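Local atomic coordinates of KauB (Pseudomonas aeruginosa PAO1, PDB entry 6B4R), a protein that probably oxidises aminoaldehydes, among them gamma-guanidinobutyraldehyde, to the corresponding acids with NAD(P)+ as electron acceptor. Residues S41-R46 and G380-P385; L107-P112 and N168-M173; A293-Q298 and T339-L344. One frame throughout, in Å; residues are numbered along the deposited sequence.

Contact 1. Residues S41-R46 and G380-P385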
loop_
_atom_site.group_PDB
_atom_site.type_symbol
_atom_site.label_atom_id
_atom_site.label_comp_id
_atom_site.label_asym_id
_atom_site.label_seq_id
_atom_site.Cartn_x
_atom_site.Cartn_y
_atom_site.Cartn_z
ATOM N N SER A 41 -3.395 -40.870 -24.635
ATOM C CA SER A 41 -2.416 -40.752 -23.564
ATOM C C SER A 41 -1.000 -40.975 -24.074
ATOM O O SER A 41 -0.741 -41.936 -24.787
ATOM C CB SER A 41 -2.719 -41.762 -22.456
ATOM O OG SER A 41 -1.709 -41.739 -21.461
ATOM N N PRO A 42 -0.071 -40.089 -23.696
ATOM C CA PRO A 42 1.336 -40.269 -24.070
ATOM C C PRO A 42 2.026 -41.337 -23.221
ATOM O O PRO A 42 3.193 -41.647 -23.464
ATOM C CB PRO A 42 1.942 -38.897 -23.793
ATOM C CG PRO A 42 1.100 -38.332 -22.709
ATOM C CD PRO A 42 -0.293 -38.836 -22.955
ATOM N N VAL A 43 1.312 -41.887 -22.244
ATOM C CA VAL A 43 1.839 -42.970 -21.419
ATOM C C VAL A 43 2.097 -44.218 -22.259
ATOM O O VAL A 43 3.172 -44.820 -22.183
ATOM C CB VAL A 43 0.874 -43.328 -20.267
ATOM C CG1 VAL A 43 1.330 -44.599 -19.559
ATOM C CG2 VAL A 43 0.764 -42.172 -19.286
ATOM N N ASP A 44 1.112 -44.603 -23.065
ATOM C CA ASP A 44 1.234 -45.796 -23.898
ATOM C C ASP A 44 0.427 -45.713 -25.195
ATOM O O ASP A 44 0.350 -46.683 -25.949
ATOM C CB ASP A 44 0.849 -47.054 -23.108
ATOM C CG ASP A 44 -0.491 -46.922 -22.408
ATOM O OD1 ASP A 44 -1.211 -45.939 -22.674
ATOM O OD2 ASP A 44 -0.828 -47.807 -21.593
ATOM N N GLY A 45 -0.171 -44.555 -25.453
ATOM C CA GLY A 45 -0.935 -44.352 -26.672
ATOM C C GLY A 45 -2.395 -44.733 -26.529
ATOM O O GLY A 45 -3.160 -44.656 -27.489
ATOM N N ARG A 46 -2.782 -45.139 -25.323
ATOM C CA ARG A 46 -4.133 -45.630 -25.075
ATOM C C ARG A 46 -5.198 -44.557 -25.287
ATOM O O ARG A 46 -4.927 -43.361 -25.175
ATOM C CB ARG A 46 -4.248 -46.182 -23.653
ATOM C CG ARG A 46 -4.328 -45.107 -22.584
ATOM C CD ARG A 46 -4.516 -45.703 -21.201
ATOM N NE ARG A 46 -3.329 -46.416 -20.742
ATOM C CZ ARG A 46 -3.215 -46.972 -19.542
ATOM N NH1 ARG A 46 -4.220 -46.897 -18.679
ATOM N NH2 ARG A 46 -2.097 -47.602 -19.203
ATOM N N GLY A 380 4.527 -45.267 -25.847
ATOM C CA GLY A 380 4.485 -43.893 -25.381
ATOM C C GLY A 380 5.642 -43.070 -25.917
ATOM O O GLY A 380 6.582 -43.609 -26.502
ATOM N N THR A 381 5.576 -41.759 -25.712
ATOM C CA THR A 381 6.590 -40.851 -26.239
ATOM C C THR A 381 7.538 -40.332 -25.155
ATOM O O THR A 381 7.161 -39.494 -24.339
ATOM C CB THR A 381 5.944 -39.665 -26.977
ATOM O OG1 THR A 381 4.894 -39.115 -26.172
ATOM C CG2 THR A 381 5.362 -40.125 -28.304
ATOM N N TYR A 382 8.771 -40.830 -25.161
ATOM C CA TYR A 382 9.757 -40.457 -24.151
ATOM C C TYR A 382 11.071 -40.025 -24.794
ATOM O O TYR A 382 11.469 -40.554 -25.834
ATOM C CB TYR A 382 10.030 -41.627 -23.201
ATOM C CG TYR A 382 8.812 -42.169 -22.485
ATOM C CD1 TYR A 382 8.558 -41.840 -21.160
ATOM C CD2 TYR A 382 7.924 -43.021 -23.131
ATOM C CE1 TYR A 382 7.452 -42.338 -20.500
ATOM C CE2 TYR A 382 6.812 -43.518 -22.483
ATOM C CZ TYR A 382 6.581 -43.174 -21.168
ATOM O OH TYR A 382 5.476 -43.674 -20.520
ATOM N N VAL A 383 11.743 -39.062 -24.166
ATOM C CA VAL A 383 13.059 -38.610 -24.608
ATOM C C VAL A 383 13.973 -38.399 -23.400
ATOM O O VAL A 383 13.576 -37.782 -22.411
ATOM C CB VAL A 383 12.971 -37.303 -25.430
ATOM C CG1 VAL A 383 14.352 -36.702 -25.646
ATOM C CG2 VAL A 383 12.292 -37.552 -26.766
ATOM N N GLU A 384 15.193 -38.922 -23.484
ATOM C CA GLU A 384 16.173 -38.786 -22.411
ATOM C C GLU A 384 16.540 -37.327 -22.159
ATOM O O GLU A 384 16.636 -36.539 -23.098
ATOM C CB GLU A 384 17.443 -39.561 -22.764
ATOM C CG GLU A 384 17.233 -41.042 -23.030
ATOM C CD GLU A 384 18.464 -41.702 -23.627
ATOM O OE1 GLU A 384 19.290 -40.988 -24.236
ATOM O OE2 GLU A 384 18.606 -42.936 -23.486
ATOM N N PRO A 385 16.744 -36.962 -20.883
ATOM C CA PRO A 385 17.296 -35.646 -20.546
ATOM C C PRO A 385 18.635 -35.437 -21.252
ATOM O O PRO A 385 19.543 -36.255 -21.102
ATOM C CB PRO A 385 17.495 -35.733 -19.031
ATOM C CG PRO A 385 16.469 -36.722 -18.580
ATOM C CD PRO A 385 16.397 -37.742 -19.682
#
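Pro42 and Val43 turn their carbonyls toward Gly380, Thr381 and Tyr382, and this is the tightly packed part of the contact. The backbone N of Thr381 donates to Pro42 O at 3.3 Å. One residue on, Tyr382 OH donates to a lone pair of Val43 O at 3.1 Å. The tyrosine can do so because its CG sits anti to its own carbonyl carbon (chi1 -57°), which sends the ring back along the chain toward the turn; Val43 O then lies at the ring edge, near its plane. Between the two bonds Gly380, without a side chain, lays its CA against both carbonyls, with a CA-H...O contact to Val43 O at 3.6 Å. Thr381 OG1 passes 3.8 Å from Pro42 CB, but its hydrogen bond goes to Leu344 O. On this buried side Ser41 OG also accepts from Val43 N, an ST turn.

The partly exposed side is different. The carboxylate of Asp44 is engaged by Arg46, within the turn: Arg46 grips it side-on, NE to OD1 at 2.9 Å and NH2 to OD2 at 2.7 Å, while its backbone N closes an Asx turn on OD1. The loop between strands 36-40 and 47-52 is held partly by its own side chains, and across the contact it offers carbonyl oxygens, so 380-382 acts as the donor in both hydrogen bonds.

Contact 2. Residues L107-P112 and N168-M173. With K (potassium ion), chain G; TOE (2-[2-(2-methoxy-ethoxy)-ethoxy]-ethoxyl), chain H.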
loop_
_atom_site.group_PDB
_atom_site.type_symbol
_atom_site.label_atom_id
_atom_site.label_comp_id
_atom_site.label_asym_id
_atom_site.label_seq_id
_atom_site.Cartn_x
_atom_site.Cartn_y
_atom_site.Cartn_z
ATOM N N LEU A 107 -2.392 -39.258 -17.004
ATOM C CA LEU A 107 -2.899 -39.938 -18.190
ATOM C C LEU A 107 -3.017 -38.977 -19.370
ATOM O O LEU A 107 -2.731 -39.341 -20.508
ATOM C CB LEU A 107 -4.255 -40.588 -17.897
ATOM C CG LEU A 107 -4.241 -41.765 -16.922
ATOM C CD1 LEU A 107 -5.649 -42.288 -16.681
ATOM C CD2 LEU A 107 -3.336 -42.873 -17.438
ATOM N N ASP A 108 -3.426 -37.744 -19.089
ATOM C CA ASP A 108 -3.657 -36.757 -20.137
ATOM C C ASP A 108 -2.374 -36.307 -20.842
ATOM O O ASP A 108 -2.250 -36.444 -22.058
ATOM C CB ASP A 108 -4.385 -35.540 -19.565
ATOM C CG ASP A 108 -5.410 -34.972 -20.521
ATOM O OD1 ASP A 108 -5.325 -35.264 -21.731
ATOM O OD2 ASP A 108 -6.299 -34.223 -20.063
ATOM N N MET A 109 -1.421 -35.774 -20.083
ATOM C CA MET A 109 -0.248 -35.147 -20.694
ATOM C C MET A 109 1.101 -35.785 -20.336
ATOM O O MET A 109 2.140 -35.355 -20.832
ATOM C CB MET A 109 -0.241 -33.631 -20.441
ATOM C CG MET A 109 -0.517 -33.216 -19.001
ATOM S SD MET A 109 0.891 -33.527 -17.923
ATOM C CE MET A 109 2.159 -32.550 -18.732
ATOM N N GLY A 110 1.084 -36.800 -19.477
ATOM C CA GLY A 110 2.240 -37.666 -19.307
ATOM C C GLY A 110 3.226 -37.409 -18.176
ATOM O O GLY A 110 4.221 -38.126 -18.059
ATOM N N LYS A 111 2.971 -36.404 -17.344
ATOM C CA LYS A 111 3.873 -36.117 -16.230
ATOM C C LYS A 111 3.747 -37.188 -15.145
ATOM O O LYS A 111 2.694 -37.816 -15.020
ATOM C CB LYS A 111 3.608 -34.721 -15.653
ATOM C CG LYS A 111 2.329 -34.602 -14.852
ATOM C CD LYS A 111 2.263 -33.269 -14.126
ATOM C CE LYS A 111 2.421 -32.107 -15.095
ATOM N NZ LYS A 111 2.345 -30.789 -14.414
ATOM N N PRO A 112 4.826 -37.412 -14.369
ATOM C CA PRO A 112 4.823 -38.425 -13.305
ATOM C C PRO A 112 3.675 -38.237 -12.312
ATOM O O PRO A 112 3.311 -37.104 -11.994
ATOM C CB PRO A 112 6.165 -38.194 -12.602
ATOM C CG PRO A 112 7.045 -37.612 -13.653
ATOM C CD PRO A 112 6.136 -36.745 -14.487
ATOM N N ASN A 168 1.177 -28.038 -20.218
ATOM C CA ASN A 168 2.292 -28.475 -19.385
ATOM C C ASN A 168 1.956 -28.483 -17.893
ATOM O O ASN A 168 2.455 -29.320 -17.142
ATOM C CB ASN A 168 3.542 -27.641 -19.663
ATOM C CG ASN A 168 3.369 -26.189 -19.287
ATOM O OD1 ASN A 168 2.262 -25.657 -19.320
ATOM N ND2 ASN A 168 4.468 -25.539 -18.924
ATOM N N PHE A 169 1.113 -27.543 -17.473
ATOM C CA PHE A 169 0.568 -27.536 -16.117
ATOM C C PHE A 169 -0.928 -27.224 -16.156
ATOM O O PHE A 169 -1.355 -26.183 -15.662
ATOM C CB PHE A 169 1.286 -26.505 -15.240
ATOM C CG PHE A 169 2.723 -26.842 -14.949
ATOM C CD1 PHE A 169 3.056 -27.660 -13.881
ATOM C CD2 PHE A 169 3.745 -26.330 -15.737
ATOM C CE1 PHE A 169 4.381 -27.971 -13.607
ATOM C CE2 PHE A 169 5.073 -26.638 -15.468
ATOM C CZ PHE A 169 5.390 -27.459 -14.401
ATOM N N PRO A 170 -1.729 -28.138 -16.727
ATOM C CA PRO A 170 -3.152 -27.906 -17.019
ATOM C C PRO A 170 -3.964 -27.439 -15.814
ATOM O O PRO A 170 -4.671 -26.437 -15.919
ATOM C CB PRO A 170 -3.645 -29.282 -17.481
ATOM C CG PRO A 170 -2.421 -29.987 -17.955
ATOM C CD PRO A 170 -1.321 -29.515 -17.054
ATOM N N LEU A 171 -3.869 -28.147 -14.695
ATOM C CA LEU A 171 -4.644 -27.790 -13.510
ATOM C C LEU A 171 -4.075 -26.569 -12.788
ATOM O O LEU A 171 -4.818 -25.662 -12.414
ATOM C CB LEU A 171 -4.753 -28.979 -12.549
ATOM C CG LEU A 171 -5.586 -28.763 -11.282
ATOM C CD1 LEU A 171 -7.011 -28.355 -11.629
ATOM C CD2 LEU A 171 -5.584 -30.015 -10.420
ATOM N N LEU A 172 -2.759 -26.548 -12.602
ATOM C CA LEU A 172 -2.100 -25.459 -11.884
ATOM C C LEU A 172 -2.256 -24.108 -12.583
ATOM O O LEU A 172 -2.582 -23.107 -11.940
ATOM C CB LEU A 172 -0.615 -25.770 -11.672
ATOM C CG LEU A 172 0.158 -24.719 -10.871
ATOM C CD1 LEU A 172 -0.458 -24.546 -9.490
ATOM C CD2 LEU A 172 1.632 -25.074 -10.764
ATOM N N MET A 173 -2.015 -24.080 -13.891
ATOM C CA MET A 173 -2.169 -22.853 -14.669
ATOM C C MET A 173 -3.620 -22.396 -14.664
ATOM O O MET A 173 -3.903 -21.199 -14.666
ATOM C CB MET A 173 -1.694 -23.049 -16.113
ATOM C CG MET A 173 -0.198 -23.286 -16.274
ATOM S SD MET A 173 0.825 -21.960 -15.601
ATOM C CE MET A 173 1.398 -22.714 -14.079
HETATM K K K G . -4.010 -36.026 -24.109
HETATM O "O2'" TOE H . 4.709 -22.979 -17.372
HETATM C "CA'" TOE H . 4.667 -21.852 -16.489
HETATM C "CB'" TOE H . 5.956 -21.798 -15.677
HETATM O "OC'" TOE H . 5.740 -22.341 -14.376
HETATM C "CD'" TOE H . 6.908 -22.216 -13.566
HETATM C "CE'" TOE H . 6.513 -22.126 -12.096
HETATM O "OF'" TOE H . 6.101 -23.405 -11.618
HETATM C "CG'" TOE H . 5.726 -23.347 -10.244
HETATM C "CH'" TOE H . 5.606 -24.761 -9.688
HETATM O "OI'" TOE H . 6.864 -25.421 -9.819
HETATM C "CK'" TOE H . 6.911 -26.636 -9.073
HETATM O O HOH W 1 -5.907 -34.845 -25.925
#
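Lys111 and Phe169 cross at about a right angle, the ammonium approaching the ring obliquely with NZ 3.3 Å from CD1. The lysine chain, bent at chi3 (55°), delivers NZ to Asn168 O as well, in the carbonyl plane at 3.1 Å; NZ also forms a salt bridge with Asp120 of helix 113-133, which probably balances its charge. Beside it, Met109 doubles back on itself, bent at both chi2 (74°) and chi3 (58°). Its CE comes to rest 3.6 Å from Asn168 O, and its CG touches Pro170 CG at 3.9 Å, a purely apolar meeting. Here the C-terminal end of helix 98-109 faces the N-terminal end of helix 170-183, across the Trp-Asn-Phe-Pro sequence of aldehyde dehydrogenases; in relatives its asparagine contributes to the oxyanion hole, and Asn168 probably does likewise. Its CB points away from 107-112, and ND2 donates to O2' of the bound polyether at 3.0 Å and also to Glu300 O. Phe169 and Met173 line the same pocket, Met173 SD lying 3.9 Å from CA' of the polyether. Asp108, on the other flank, holds the potassium ion through its O at 2.7 Å and its OD1; Leu40 O, Lys195 O and a water also bind the ion.

Contact 3. Residues A293-Q298 and T339-L344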
loop_
_atom_site.group_PDB
_atom_site.type_symbol
_atom_site.label_atom_id
_atom_site.label_comp_id
_atom_site.label_asym_id
_atom_site.label_seq_id
_atom_site.Cartn_x
_atom_site.Cartn_y
_atom_site.Cartn_z
ATOM N N ALA A 293 16.602 -28.256 -13.135
ATOM C CA ALA A 293 16.025 -27.114 -13.841
ATOM C C ALA A 293 15.688 -27.428 -15.296
ATOM O O ALA A 293 15.012 -26.644 -15.959
ATOM C CB ALA A 293 16.957 -25.914 -13.763
ATOM N N ILE A 294 16.154 -28.572 -15.790
ATOM C CA ILE A 294 15.917 -28.948 -17.181
ATOM C C ILE A 294 15.224 -30.306 -17.308
ATOM O O ILE A 294 14.619 -30.608 -18.336
ATOM C CB ILE A 294 17.232 -28.949 -17.999
ATOM C CG1 ILE A 294 16.941 -28.945 -19.503
ATOM C CG2 ILE A 294 18.108 -30.131 -17.609
ATOM C CD1 ILE A 294 16.094 -27.774 -19.963
ATOM N N ALA A 295 15.299 -31.120 -16.261
ATOM C CA ALA A 295 14.705 -32.452 -16.304
ATOM C C ALA A 295 13.302 -32.479 -15.709
ATOM O O ALA A 295 12.486 -33.330 -16.069
ATOM C CB ALA A 295 15.604 -33.462 -15.600
ATOM N N PHE A 296 13.026 -31.547 -14.801
ATOM C CA PHE A 296 11.726 -31.485 -14.139
ATOM C C PHE A 296 10.598 -31.228 -15.131
ATOM O O PHE A 296 10.678 -30.316 -15.957
ATOM C CB PHE A 296 11.717 -30.420 -13.042
ATOM C CG PHE A 296 10.380 -30.239 -12.389
ATOM C CD1 PHE A 296 9.882 -31.201 -11.525
ATOM C CD2 PHE A 296 9.618 -29.108 -12.637
ATOM C CE1 PHE A 296 8.647 -31.044 -10.924
ATOM C CE2 PHE A 296 8.380 -28.943 -12.038
ATOM C CZ PHE A 296 7.895 -29.912 -11.180
ATOM N N ASN A 297 9.548 -32.039 -15.027
ATOM C CA ASN A 297 8.423 -32.018 -15.960
ATOM C C ASN A 297 8.868 -32.137 -17.418
ATOM O O ASN A 297 8.343 -31.452 -18.299
ATOM C CB ASN A 297 7.551 -30.776 -15.757
ATOM C CG ASN A 297 6.152 -30.951 -16.320
ATOM O OD1 ASN A 297 5.630 -32.064 -16.370
ATOM N ND2 ASN A 297 5.542 -29.853 -16.752
ATOM N N GLN A 298 9.849 -33.006 -17.651
ATOM C CA GLN A 298 10.334 -33.314 -18.996
ATOM C C GLN A 298 10.822 -32.072 -19.743
ATOM O O GLN A 298 10.752 -32.007 -20.970
ATOM C CB GLN A 298 9.255 -34.042 -19.813
ATOM C CG GLN A 298 8.741 -35.331 -19.178
ATOM C CD GLN A 298 7.709 -35.085 -18.084
ATOM O OE1 GLN A 298 7.826 -35.610 -16.976
ATOM N NE2 GLN A 298 6.695 -34.280 -18.392
ATOM N N THR A 339 8.850 -42.899 -10.472
ATOM C CA THR A 339 9.278 -42.176 -11.665
ATOM C C THR A 339 9.391 -40.671 -11.407
ATOM O O THR A 339 8.485 -40.063 -10.838
ATOM C CB THR A 339 8.312 -42.435 -12.848
ATOM O OG1 THR A 339 8.474 -43.781 -13.313
ATOM C CG2 THR A 339 8.580 -41.474 -13.995
ATOM N N ASN A 340 10.511 -40.078 -11.813
ATOM C CA ASN A 340 10.690 -38.632 -11.691
ATOM C C ASN A 340 10.634 -37.900 -13.033
ATOM O O ASN A 340 10.417 -36.689 -13.082
ATOM C CB ASN A 340 11.981 -38.292 -10.934
ATOM C CG ASN A 340 13.199 -38.999 -11.498
ATOM O OD1 ASN A 340 13.187 -39.491 -12.625
ATOM N ND2 ASN A 340 14.267 -39.047 -10.709
ATOM N N VAL A 341 10.827 -38.643 -14.119
ATOM C CA VAL A 341 10.708 -38.087 -15.464
ATOM C C VAL A 341 9.708 -38.897 -16.283
ATOM O O VAL A 341 9.910 -40.085 -16.525
ATOM C CB VAL A 341 12.065 -38.054 -16.196
ATOM C CG1 VAL A 341 11.881 -37.609 -17.640
ATOM C CG2 VAL A 341 13.039 -37.135 -15.476
ATOM N N GLY A 342 8.631 -38.247 -16.708
ATOM C CA GLY A 342 7.574 -38.922 -17.437
ATOM C C GLY A 342 7.722 -38.869 -18.946
ATOM O O GLY A 342 8.832 -38.912 -19.475
ATOM N N ALA A 343 6.592 -38.771 -19.638
ATOM C CA ALA A 343 6.573 -38.755 -21.094
ATOM C C ALA A 343 6.316 -37.351 -21.626
ATOM O O ALA A 343 5.743 -36.510 -20.932
ATOM C CB ALA A 343 5.501 -39.709 -21.609
ATOM N N LEU A 344 6.742 -37.103 -22.862
ATOM C CA LEU A 344 6.403 -35.867 -23.555
ATOM C C LEU A 344 4.929 -35.924 -23.930
ATOM O O LEU A 344 4.369 -37.008 -24.059
ATOM C CB LEU A 344 7.273 -35.689 -24.799
ATOM C CG LEU A 344 8.778 -35.578 -24.537
ATOM C CD1 LEU A 344 9.542 -35.340 -25.828
ATOM C CD2 LEU A 344 9.060 -34.471 -23.535
HETATM O O HOH W 2 9.512 -34.423 -13.536
#
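Gln298 buries far more surface here than any other residue, reaching out from the end of the 293-298 segment to lie along the backbone of 341-344. Its OE1 accepts from Gly342 N at 2.8 Å. The hydrogen bond is fairly straight (149° at the hydrogen), though the donor is tilted 35° from the amide carbonyl plane. A bend at chi2 (80°) turns the amide across the loop, with CG packed 3.6 Å from Gly342 O. The other half of the amide is more loosely held: NE2 makes weak hydrogen bonds to Asn297 OD1 and Glu300 OE1.

Val341 packs against the glutamine chain at CG. Its CG1 lies 4.2 Å from Gln298 CG, while CG2 reaches back to Ala295 O at 3.9 Å, touching the last turn of helix 283-295. Leu344 meets the chain one carbon nearer the backbone, with CD2 3.8 Å from Gln298 CB, and it also packs on Met350 and Val353 of helix 347-362. Further along, a water accepts from Asn297 N at 2.8 Å.

Asn297 and Gln298 both have left-handed helical backbone angles, so the chain turns sharply as it leaves the helix. That turn begins the cysteine-signature loop of aldehyde dehydrogenases, which runs on to Cys302, present as 3-sulfinoalanine in the polyether pocket.

The three contacts form one connected region, with centres 11 to 13 Å apart, and contacts 2 and 3 both fall within the loop that contact 1 closes. Thr381 O takes the backbone N of Leu344 at 2.8 Å, a probable hydrogen bond tying contact 1 to contact 3. Contact 2 reaches contact 3 twice, Gly110 O to Ala343 N at 2.9 Å and Asn168 O to Asn297 ND2 at 3.2 Å. Ser41 OG, 2.8 Å from Leu107 O, joins contacts 1 and 2 near the potassium ion. Contact 2 alone includes residues of both the metal site and the polyether pocket; the Asn168 side chain is about 9 Å from that of Glu267, the predicted active-site residue.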